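Beta-L-arabinobiosidase (Bacteroides thetaiotaomicron, PDB 5MQR) probably hydrolyses glycosidic bonds of plant pectin, combining sialidase-like and glycoside hydrolase modules in one gut bacterial enzyme. Local coordinates at residues His414-Phe419 with Asn606-Ser611; Ala459-Lys464 with Ile567-Gly572; Leu477-Asn482 with Ala600-Ala605. All blocks are in the same frame, centred on the assembly; numbering follows the deposited sequence.

Interaction 1. Residues His414-Phe419 with Asn606-Ser611; sequences HADDDF and NVKTSS
His-414 ND1 and Thr-609 OG1 lie 2.7 Å apart in a hydrogen bond in which either could be the donor; the hydroxyl meets the imidazole at its edge, in the ring plane. The same oxygen accepts the backbone N-H of Ala-415, with N to OG1 at 3.1 Å, so two neighbours in the chain hold one hydroxyl. With chi1 of 71° the Thr-609 oxygen stands between its own backbone N and carbonyl carbon, where His-414 ND1 and the Ala-415 N-H can both meet it. The backbone adds Thr-609 N to Ala-415 O at 3.0 Å and Asp-417 N to Val-607 O at 2.9 Å; the return bond from Val-607 N to Asp-417 O is weak. Asp-416 and Lys-608, a non-hydrogen-bonded antiparallel pair, lie side by side and point the same way, joined by a salt bridge from NZ to OD1 of 3.3 Å. The amine approaches from the syn side, 27° out of the carboxylate plane.

These bonds add a short, loosely bonded strand, 416-417, to strand 600-610 of an antiparallel sheet, probably part of the sialidase-like module, with strand 470-479 on the other flank. On the face shared with Val-607, the carboxylate of Asp-417 turns to Trp-431 and Arg-463, which hold its OD2.

The rest is packing and two water bridges. Ser-610 sets its CA over one face of the His-414 ring in a CH-pi contact, 3.9 Å from the centroid and 18° off the normal. Val-607 brings CG2 to 3.9 Å from Phe-419 CZ, an oblique approach to a ring that also meets Trp-431. Beyond it, one water accepts from Phe-419 N and Asn-606 N, while another donates to Asp-418 OD1 and Asn-606 OD1; Asn-606 ND2 bonds Asp-476.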
loop_
_atom_site.group_PDB
_atom_site.type_symbol
_atom_site.label_atom_id
_atom_site.label_comp_id
_atom_site.label_asym_id
_atom_site.label_seq_id
_atom_site.Cartn_x
_atom_site.Cartn_y
_atom_site.Cartn_z
ATOM N N HIS A 414 12.523 1.937 -2.271
ATOM C CA HIS A 414 13.867 1.576 -1.887
ATOM C C HIS A 414 14.410 2.517 -0.826
ATOM O O HIS A 414 13.905 3.618 -0.618
ATOM C CB HIS A 414 14.794 1.562 -3.107
ATOM C CG HIS A 414 14.683 0.301 -3.891
ATOM N ND1 HIS A 414 15.385 -0.837 -3.557
ATOM C CD2 HIS A 414 13.880 -0.040 -4.926
ATOM C CE1 HIS A 414 15.043 -1.817 -4.373
ATOM N NE2 HIS A 414 14.125 -1.359 -5.207
ATOM N N ALA A 415 15.462 2.051 -0.175
ATOM C CA ALA A 415 16.114 2.768 0.888
ATOM C C ALA A 415 16.957 3.893 0.313
ATOM O O ALA A 415 17.649 3.736 -0.692
ATOM C CB ALA A 415 17.002 1.823 1.691
ATOM N N ASP A 416 16.896 5.027 0.993
ATOM C CA ASP A 416 17.844 6.098 0.786
ATOM C C ASP A 416 17.815 6.923 2.069
ATOM O O ASP A 416 17.142 7.939 2.147
ATOM C CB ASP A 416 17.477 6.914 -0.474
ATOM C CG ASP A 416 18.519 7.946 -0.813
ATOM O OD1 ASP A 416 19.648 7.906 -0.266
ATOM O OD2 ASP A 416 18.201 8.812 -1.636
ATOM N N ASP A 417 18.548 6.447 3.070
ATOM C CA ASP A 417 18.320 6.793 4.451
ATOM C C ASP A 417 19.507 7.565 4.968
ATOM O O ASP A 417 20.651 7.123 4.854
ATOM C CB ASP A 417 18.137 5.532 5.300
ATOM C CG ASP A 417 16.982 4.634 4.819
ATOM O OD1 ASP A 417 16.170 5.005 3.940
ATOM O OD2 ASP A 417 16.904 3.508 5.348
ATOM N N ASP A 418 19.215 8.736 5.516
ATOM C CA ASP A 418 20.183 9.582 6.187
ATOM C C ASP A 418 19.711 9.667 7.640
ATOM O O ASP A 418 18.723 10.329 7.934
ATOM C CB ASP A 418 20.204 10.940 5.479
ATOM C CG ASP A 418 21.153 11.950 6.112
ATOM O OD1 ASP A 418 21.789 11.626 7.134
ATOM O OD2 ASP A 418 21.228 13.096 5.572
ATOM N N PHE A 419 20.422 8.982 8.532
ATOM C CA PHE A 419 19.994 8.862 9.936
ATOM C C PHE A 419 20.118 10.163 10.738
ATOM O O PHE A 419 19.470 10.300 11.764
ATOM C CB PHE A 419 20.733 7.732 10.647
ATOM C CG PHE A 419 20.534 6.389 10.009
ATOM C CD1 PHE A 419 19.260 5.838 9.902
ATOM C CD2 PHE A 419 21.622 5.673 9.500
ATOM C CE1 PHE A 419 19.069 4.608 9.289
ATOM C CE2 PHE A 419 21.435 4.444 8.892
ATOM C CZ PHE A 419 20.155 3.907 8.790
ATOM N N ASN A 606 23.927 6.026 5.722
ATOM C CA ASN A 606 23.712 6.286 4.294
ATOM C C ASN A 606 23.312 5.006 3.559
ATOM O O ASN A 606 23.929 4.624 2.563
ATOM C CB ASN A 606 24.954 6.924 3.664
ATOM C CG ASN A 606 25.333 8.222 4.333
ATOM O OD1 ASN A 606 24.512 9.123 4.476
ATOM N ND2 ASN A 606 26.575 8.324 4.743
ATOM N N VAL A 607 22.284 4.347 4.073
ATOM C CA VAL A 607 21.878 3.076 3.549
ATOM C C VAL A 607 21.047 3.378 2.302
ATOM O O VAL A 607 20.026 4.053 2.410
ATOM C CB VAL A 607 21.046 2.301 4.583
ATOM C CG1 VAL A 607 20.571 0.988 3.991
ATOM C CG2 VAL A 607 21.853 2.072 5.850
ATOM N N LYS A 608 21.501 2.898 1.138
ATOM C CA LYS A 608 20.765 2.977 -0.137
ATOM C C LYS A 608 20.555 1.612 -0.773
ATOM O O LYS A 608 21.466 0.787 -0.822
ATOM C CB LYS A 608 21.515 3.799 -1.186
ATOM C CG LYS A 608 21.887 5.205 -0.787
ATOM C CD LYS A 608 22.663 5.859 -1.939
ATOM C CE LYS A 608 23.573 6.997 -1.473
ATOM N NZ LYS A 608 22.782 8.211 -1.099
ATOM N N THR A 609 19.369 1.411 -1.329
ATOM C CA THR A 609 19.128 0.284 -2.197
ATOM C C THR A 609 18.552 0.780 -3.522
ATOM O O THR A 609 17.970 1.873 -3.613
ATOM C CB THR A 609 18.252 -0.807 -1.539
ATOM O OG1 THR A 609 16.901 -0.363 -1.400
ATOM C CG2 THR A 609 18.802 -1.187 -0.160
ATOM N N SER A 610 18.764 -0.030 -4.558
ATOM C CA SER A 610 18.137 0.200 -5.862
ATOM C C SER A 610 18.069 -1.108 -6.618
ATOM O O SER A 610 18.781 -2.084 -6.293
ATOM C CB SER A 610 18.922 1.235 -6.674
ATOM O OG SER A 610 20.213 0.749 -6.947
ATOM N N SER A 611 17.204 -1.109 -7.623
ATOM C CA SER A 611 17.018 -2.233 -8.499
ATOM C C SER A 611 16.937 -1.793 -9.956
ATOM O O SER A 611 16.294 -0.793 -10.271
ATOM C CB SER A 611 15.724 -2.968 -8.143
ATOM O OG SER A 611 15.586 -4.103 -8.995
HETATM O O HOH W 1 24.208 10.516 6.784
HETATM O O HOH W 2 23.086 8.170 7.695
#

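Interaction 2. Residues Ala459-Lys464 with Ile567-Gly572; sequences AKVERK and IVFRTG
Phe-569 and Val-461 form a hydrogen-bonded antiparallel pair, with Phe-569 N to Val-461 O at 2.8 Å and a return bond from Val-461 N to Phe-569 O. Phe-569 has the largest area buried by this contact. Its CB and CD1 take the CG2 methyl of Val-461, which stands 3.8 Å from CB and meets the ring obliquely. The Phe-569 ring itself continues inward to an edge-to-face contact with Phe-475.

Ala-459 is covered almost as fully, by Thr-571. Its N-H reaches Thr-571 OG1 at 2.9 Å, a hydroxyl that chi1 of 68° places between the threonine's own backbone N and carbonyl carbon, facing Ala-459 N. The Ala-459 carbonyl accepts the Thr-571 N-H, and its CB rests against CG2. Thr-571 OG1 also bonds Asp-452, a ligand of the bound calcium, so this end of the pairing belongs to the second shell of the metal site.

Ile-567, the third, closes the opposite end: its carbonyl receives Arg-463 N at 2.8 Å, and its N-H goes back to Arg-463 O. The Arg-463 guanidinium turns away, with NH1 on Lys-464 O.

On the other face Val-568 sits between two charged chains. Its CG1 is 3.9 Å from Lys-460 CG, and its CG2 is 3.7 Å from Glu-462 CD, the glutamate lying alongside it. Beyond the valine, Lys-460 NZ and Glu-462 OE2 make a long, weak salt bridge of 3.4 Å, and each has a further mate, Glu-354 for the lysine and Arg-566 for the glutamate.

The axes of the short segments 460-464 and 567-570 approach to 4.7 Å, 172° apart in direction, with strands 431-435 and 487-492 on the outer flanks: two central strands of a mixed sheet whose apolar face packs on a second, antiparallel sheet, as in a beta sandwich.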
loop_
_atom_site.group_PDB
_atom_site.type_symbol
_atom_site.label_atom_id
_atom_site.label_comp_id
_atom_site.label_asym_id
_atom_site.label_seq_id
_atom_site.Cartn_x
_atom_site.Cartn_y
_atom_site.Cartn_z
ATOM N N ALA A 459 21.912 -7.234 19.077
ATOM C CA ALA A 459 21.201 -6.111 18.452
ATOM C C ALA A 459 20.912 -6.521 17.027
ATOM O O ALA A 459 21.694 -7.230 16.418
ATOM C CB ALA A 459 22.035 -4.839 18.475
ATOM N N LYS A 460 19.781 -6.088 16.500
ATOM C CA LYS A 460 19.428 -6.426 15.136
ATOM C C LYS A 460 18.522 -5.367 14.533
ATOM O O LYS A 460 17.528 -4.976 15.160
ATOM C CB LYS A 460 18.759 -7.788 15.095
ATOM C CG LYS A 460 18.619 -8.325 13.702
ATOM C CD LYS A 460 17.543 -9.367 13.628
ATOM C CE LYS A 460 16.195 -8.710 13.514
ATOM N NZ LYS A 460 15.101 -9.611 13.954
ATOM N N VAL A 461 18.879 -4.921 13.319
ATOM C CA VAL A 461 18.056 -4.039 12.491
ATOM C C VAL A 461 17.817 -4.713 11.125
ATOM O O VAL A 461 18.695 -5.424 10.640
ATOM C CB VAL A 461 18.663 -2.619 12.367
ATOM C CG1 VAL A 461 18.857 -1.992 13.741
ATOM C CG2 VAL A 461 19.989 -2.608 11.657
ATOM N N GLU A 462 16.616 -4.541 10.557
ATOM C CA GLU A 462 16.243 -5.065 9.243
ATOM C C GLU A 462 15.663 -3.903 8.433
ATOM O O GLU A 462 14.769 -3.198 8.910
ATOM C CB GLU A 462 15.153 -6.158 9.267
ATOM C CG GLU A 462 15.250 -7.269 10.289
ATOM C CD GLU A 462 14.515 -8.581 9.918
ATOM O OE1 GLU A 462 13.688 -8.613 8.994
ATOM O OE2 GLU A 462 14.813 -9.638 10.555
ATOM N N ARG A 463 16.149 -3.725 7.208
ATOM C CA ARG A 463 15.554 -2.767 6.264
ATOM C C ARG A 463 14.764 -3.544 5.214
ATOM O O ARG A 463 15.344 -4.226 4.358
ATOM C CB ARG A 463 16.630 -1.888 5.604
ATOM C CG ARG A 463 16.111 -0.801 4.694
ATOM C CD ARG A 463 15.203 0.167 5.420
ATOM N NE ARG A 463 14.987 1.457 4.757
ATOM C CZ ARG A 463 14.016 1.737 3.883
ATOM N NH1 ARG A 463 13.147 0.816 3.473
ATOM N NH2 ARG A 463 13.907 2.969 3.409
ATOM N N LYS A 464 13.443 -3.478 5.307
ATOM C CA LYS A 464 12.599 -4.049 4.273
ATOM C C LYS A 464 12.568 -3.129 3.032
ATOM O O LYS A 464 12.453 -1.916 3.153
ATOM C CB LYS A 464 11.200 -4.291 4.815
ATOM C CG LYS A 464 10.429 -5.300 4.005
ATOM C CD LYS A 464 9.308 -5.942 4.821
ATOM C CE LYS A 464 8.761 -7.100 4.034
ATOM N NZ LYS A 464 7.579 -7.671 4.704
ATOM N N ILE A 567 17.434 -6.522 4.059
ATOM C CA ILE A 567 18.810 -6.537 4.513
ATOM C C ILE A 567 18.770 -6.474 6.043
ATOM O O ILE A 567 18.087 -5.632 6.606
ATOM C CB ILE A 567 19.650 -5.376 3.916
ATOM C CG1 ILE A 567 19.576 -5.383 2.384
ATOM C CG2 ILE A 567 21.117 -5.507 4.293
ATOM C CD1 ILE A 567 18.529 -4.443 1.866
ATOM N N VAL A 568 19.505 -7.387 6.686
ATOM C CA VAL A 568 19.498 -7.608 8.132
ATOM C C VAL A 568 20.918 -7.389 8.646
ATOM O O VAL A 568 21.884 -7.902 8.062
ATOM C CB VAL A 568 19.045 -9.053 8.484
ATOM C CG1 VAL A 568 19.195 -9.356 9.976
ATOM C CG2 VAL A 568 17.600 -9.286 8.056
ATOM N N PHE A 569 21.040 -6.630 9.732
ATOM C CA PHE A 569 22.320 -6.389 10.391
ATOM C C PHE A 569 22.128 -6.912 11.818
ATOM O O PHE A 569 21.241 -6.420 12.551
ATOM C CB PHE A 569 22.693 -4.897 10.383
ATOM C CG PHE A 569 22.761 -4.264 9.004
ATOM C CD1 PHE A 569 21.614 -3.932 8.319
ATOM C CD2 PHE A 569 23.976 -3.941 8.433
ATOM C CE1 PHE A 569 21.667 -3.338 7.065
ATOM C CE2 PHE A 569 24.050 -3.336 7.188
ATOM C CZ PHE A 569 22.898 -3.023 6.502
ATOM N N ARG A 570 22.931 -7.913 12.210
ATOM C CA ARG A 570 22.749 -8.615 13.484
ATOM C C ARG A 570 24.095 -8.817 14.186
ATOM O O ARG A 570 25.037 -9.324 13.566
ATOM C CB ARG A 570 22.114 -9.981 13.206
ATOM C CG ARG A 570 21.776 -10.788 14.440
ATOM C CD ARG A 570 21.295 -12.196 14.116
ATOM N NE ARG A 570 21.984 -12.763 12.966
ATOM C CZ ARG A 570 21.456 -12.965 11.762
ATOM N NH1 ARG A 570 20.188 -12.688 11.510
ATOM N NH2 ARG A 570 22.222 -13.457 10.787
ATOM N N THR A 571 24.184 -8.482 15.473
ATOM C CA THR A 571 25.486 -8.544 16.176
ATOM C C THR A 571 25.757 -9.926 16.790
ATOM O O THR A 571 26.309 -10.028 17.869
ATOM C CB THR A 571 25.605 -7.457 17.271
ATOM O OG1 THR A 571 24.692 -7.744 18.329
ATOM C CG2 THR A 571 25.312 -6.068 16.686
ATOM N N GLY A 572 25.366 -10.984 16.098
ATOM C CA GLY A 572 25.459 -12.354 16.616
ATOM C C GLY A 572 25.000 -13.385 15.603
ATOM O O GLY A 572 24.440 -13.053 14.560
#

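Interaction 3. Residues Leu477-Asn482 with Ala600-Ala605; sequences LSAGQN and AEYRIA
Gln-481 folds its amide back against the backbone at the start of strand 600-610, its plane 72° from that of the Tyr-602 ring and the two side chains crossing at about a right angle. NE2 comes obliquely to the ring, 3.5 Å from Tyr-602 CZ. Two bends put the amide there: CG lies between the backbone N and the carbonyl carbon (chi1 66°), and the chain turns again at chi2 (-62°). From this position both ends of the amide grip the backbone of one residue. OE1 accepts Glu-601 N at 2.9 Å, the donor standing above the amide carbonyl plane, and NE2 gives a hydrogen to Glu-601 O at 3.1 Å. That oxygen also takes the N-H of Gly-480, which arrives at its opposite face. A water bonded to NE2 joins the amide to Tyr-602 OH. A leucine in place of Gln-481 would probably leave Glu-601 N without its acceptor and deprive the phenol of its water-borne link.

The amide thus completes the Gly-480/Glu-601 rung where strand 477-479 gives out, with OE1 in the role of a backbone carbonyl, in an antiparallel sheet that is one half of the beta sandwich. Within the regular part, Ser-478 and Arg-603 are the hydrogen-bonded pair, with Arg-603 N to Ser-478 O at 2.8 Å and Ser-478 N to Arg-603 O at 3.0 Å.

On the sandwich side, Ala-479 sets CB against the Tyr-602 ring, 3.9 Å from CD1. Leu-477 reaches across obliquely to put CD1 4.0 Å from Ile-604 CG2. The opposite face is polar: the Arg-603 guanidinium makes a weak salt bridge to Glu-601 OE1, while its NE pairs with Glu-444 and Glu-601 OE2 bonds Gln-451 NE2. In the guanidinium plane, a water accepts from NH1 and donates weakly to Ser-478 O.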
loop_
_atom_site.group_PDB
_atom_site.type_symbol
_atom_site.label_atom_id
_atom_site.label_comp_id
_atom_site.label_asym_id
_atom_site.label_seq_id
_atom_site.Cartn_x
_atom_site.Cartn_y
_atom_site.Cartn_z
ATOM N N LEU A 477 30.032 1.698 6.846
ATOM C CA LEU A 477 30.147 0.743 7.942
ATOM C C LEU A 477 31.376 1.082 8.747
ATOM O O LEU A 477 32.465 1.274 8.186
ATOM C CB LEU A 477 30.326 -0.663 7.371
ATOM C CG LEU A 477 30.566 -1.856 8.289
ATOM C CD1 LEU A 477 29.404 -2.101 9.239
ATOM C CD2 LEU A 477 30.789 -3.071 7.402
ATOM N N SER A 478 31.214 1.120 10.058
ATOM C CA SER A 478 32.336 1.280 10.985
ATOM C C SER A 478 32.147 0.340 12.151
ATOM O O SER A 478 31.037 0.199 12.649
ATOM C CB SER A 478 32.385 2.706 11.502
ATOM O OG SER A 478 33.643 2.967 12.103
ATOM N N ALA A 479 33.228 -0.287 12.584
ATOM C CA ALA A 479 33.227 -1.163 13.752
ATOM C C ALA A 479 34.056 -0.538 14.870
ATOM O O ALA A 479 35.160 -0.056 14.635
ATOM C CB ALA A 479 33.813 -2.515 13.368
ATOM N N GLY A 480 33.558 -0.583 16.100
ATOM C CA GLY A 480 34.301 -0.050 17.245
ATOM C C GLY A 480 35.460 -0.905 17.756
ATOM O O GLY A 480 36.074 -0.564 18.767
ATOM N N GLN A 481 35.736 -2.023 17.082
ATOM C CA GLN A 481 36.733 -3.004 17.495
ATOM C C GLN A 481 36.907 -3.978 16.340
ATOM O O GLN A 481 36.046 -4.041 15.461
ATOM C CB GLN A 481 36.282 -3.756 18.755
ATOM C CG GLN A 481 35.042 -4.649 18.580
ATOM C CD GLN A 481 33.799 -3.874 18.199
ATOM O OE1 GLN A 481 33.390 -2.965 18.915
ATOM N NE2 GLN A 481 33.193 -4.226 17.078
ATOM N N ASN A 482 38.005 -4.727 16.340
ATOM C CA ASN A 482 38.209 -5.826 15.387
ATOM C C ASN A 482 38.795 -7.124 16.015
ATOM O O ASN A 482 39.278 -8.018 15.302
ATOM C CB ASN A 482 39.096 -5.329 14.227
ATOM C CG ASN A 482 40.572 -5.175 14.615
ATOM O OD1 ASN A 482 40.937 -5.194 15.798
ATOM N ND2 ASN A 482 41.419 -5.004 13.610
ATOM N N ALA A 600 30.727 -4.852 22.134
ATOM C CA ALA A 600 30.989 -4.716 20.704
ATOM C C ALA A 600 30.021 -3.695 20.158
ATOM O O ALA A 600 28.824 -3.731 20.497
ATOM C CB ALA A 600 30.803 -6.045 19.985
ATOM N N GLU A 601 30.540 -2.787 19.322
ATOM C CA GLU A 601 29.750 -1.757 18.662
ATOM C C GLU A 601 29.926 -1.847 17.149
ATOM O O GLU A 601 31.023 -2.098 16.661
ATOM C CB GLU A 601 30.198 -0.344 19.083
ATOM C CG GLU A 601 30.339 -0.109 20.578
ATOM C CD GLU A 601 30.388 1.373 20.922
ATOM O OE1 GLU A 601 31.249 2.106 20.375
ATOM O OE2 GLU A 601 29.555 1.810 21.729
ATOM N N TYR A 602 28.845 -1.570 16.422
ATOM C CA TYR A 602 28.879 -1.370 14.964
ATOM C C TYR A 602 28.011 -0.186 14.600
ATOM O O TYR A 602 27.002 0.080 15.247
ATOM C CB TYR A 602 28.392 -2.619 14.232
ATOM C CG TYR A 602 29.159 -3.845 14.641
ATOM C CD1 TYR A 602 30.381 -4.154 14.052
ATOM C CD2 TYR A 602 28.701 -4.662 15.683
ATOM C CE1 TYR A 602 31.113 -5.270 14.455
ATOM C CE2 TYR A 602 29.439 -5.766 16.098
ATOM C CZ TYR A 602 30.629 -6.072 15.472
ATOM O OH TYR A 602 31.334 -7.172 15.875
ATOM N N ARG A 603 28.404 0.520 13.554
ATOM C CA ARG A 603 27.665 1.669 13.083
ATOM C C ARG A 603 27.423 1.605 11.566
ATOM O O ARG A 603 28.328 1.246 10.807
ATOM C CB ARG A 603 28.449 2.912 13.402
ATOM C CG ARG A 603 28.511 3.239 14.872
ATOM C CD ARG A 603 29.471 4.387 15.059
ATOM N NE ARG A 603 29.521 4.848 16.430
ATOM C CZ ARG A 603 30.154 4.236 17.423
ATOM N NH1 ARG A 603 30.785 3.084 17.237
ATOM N NH2 ARG A 603 30.137 4.777 18.628
ATOM N N ILE A 604 26.214 1.957 11.125
ATOM C CA ILE A 604 25.943 2.092 9.690
ATOM C C ILE A 604 25.341 3.457 9.387
ATOM O O ILE A 604 24.737 4.086 10.245
ATOM C CB ILE A 604 25.085 0.937 9.116
ATOM C CG1 ILE A 604 23.736 0.841 9.825
ATOM C CG2 ILE A 604 25.833 -0.385 9.259
ATOM C CD1 ILE A 604 22.783 -0.171 9.213
ATOM N N ALA A 605 25.565 3.905 8.158
ATOM C CA ALA A 605 25.072 5.178 7.681
ATOM C C ALA A 605 24.813 5.143 6.175
ATOM O O ALA A 605 25.417 4.362 5.450
ATOM C CB ALA A 605 26.083 6.275 7.998
HETATM O O HOH W 3 31.519 1.515 15.127
HETATM O O HOH W 4 33.912 -6.604 15.604
#

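Following the chain from the N terminus, 414-419 comes first and waits longest for its partner. Segments 459-464 and 477-482 follow, on successive strands that belong to different sheets. Interaction 2 closes when 567-572 returns to 459-464; interaction 3 closes at 600-605, so these two loops cross. Interaction 1 closes last, at 606-611 on the same strand, and encloses both. Interactions 1 and 3 therefore build one sheet around strand 600-610, and interaction 2 lies in the facing one. Between the sheets, the Asp-417 to Arg-463 salt bridge links interactions 1 and 2, Phe-569 packs on Ile-604, and Thr-571 touches Tyr-602 near the calcium end.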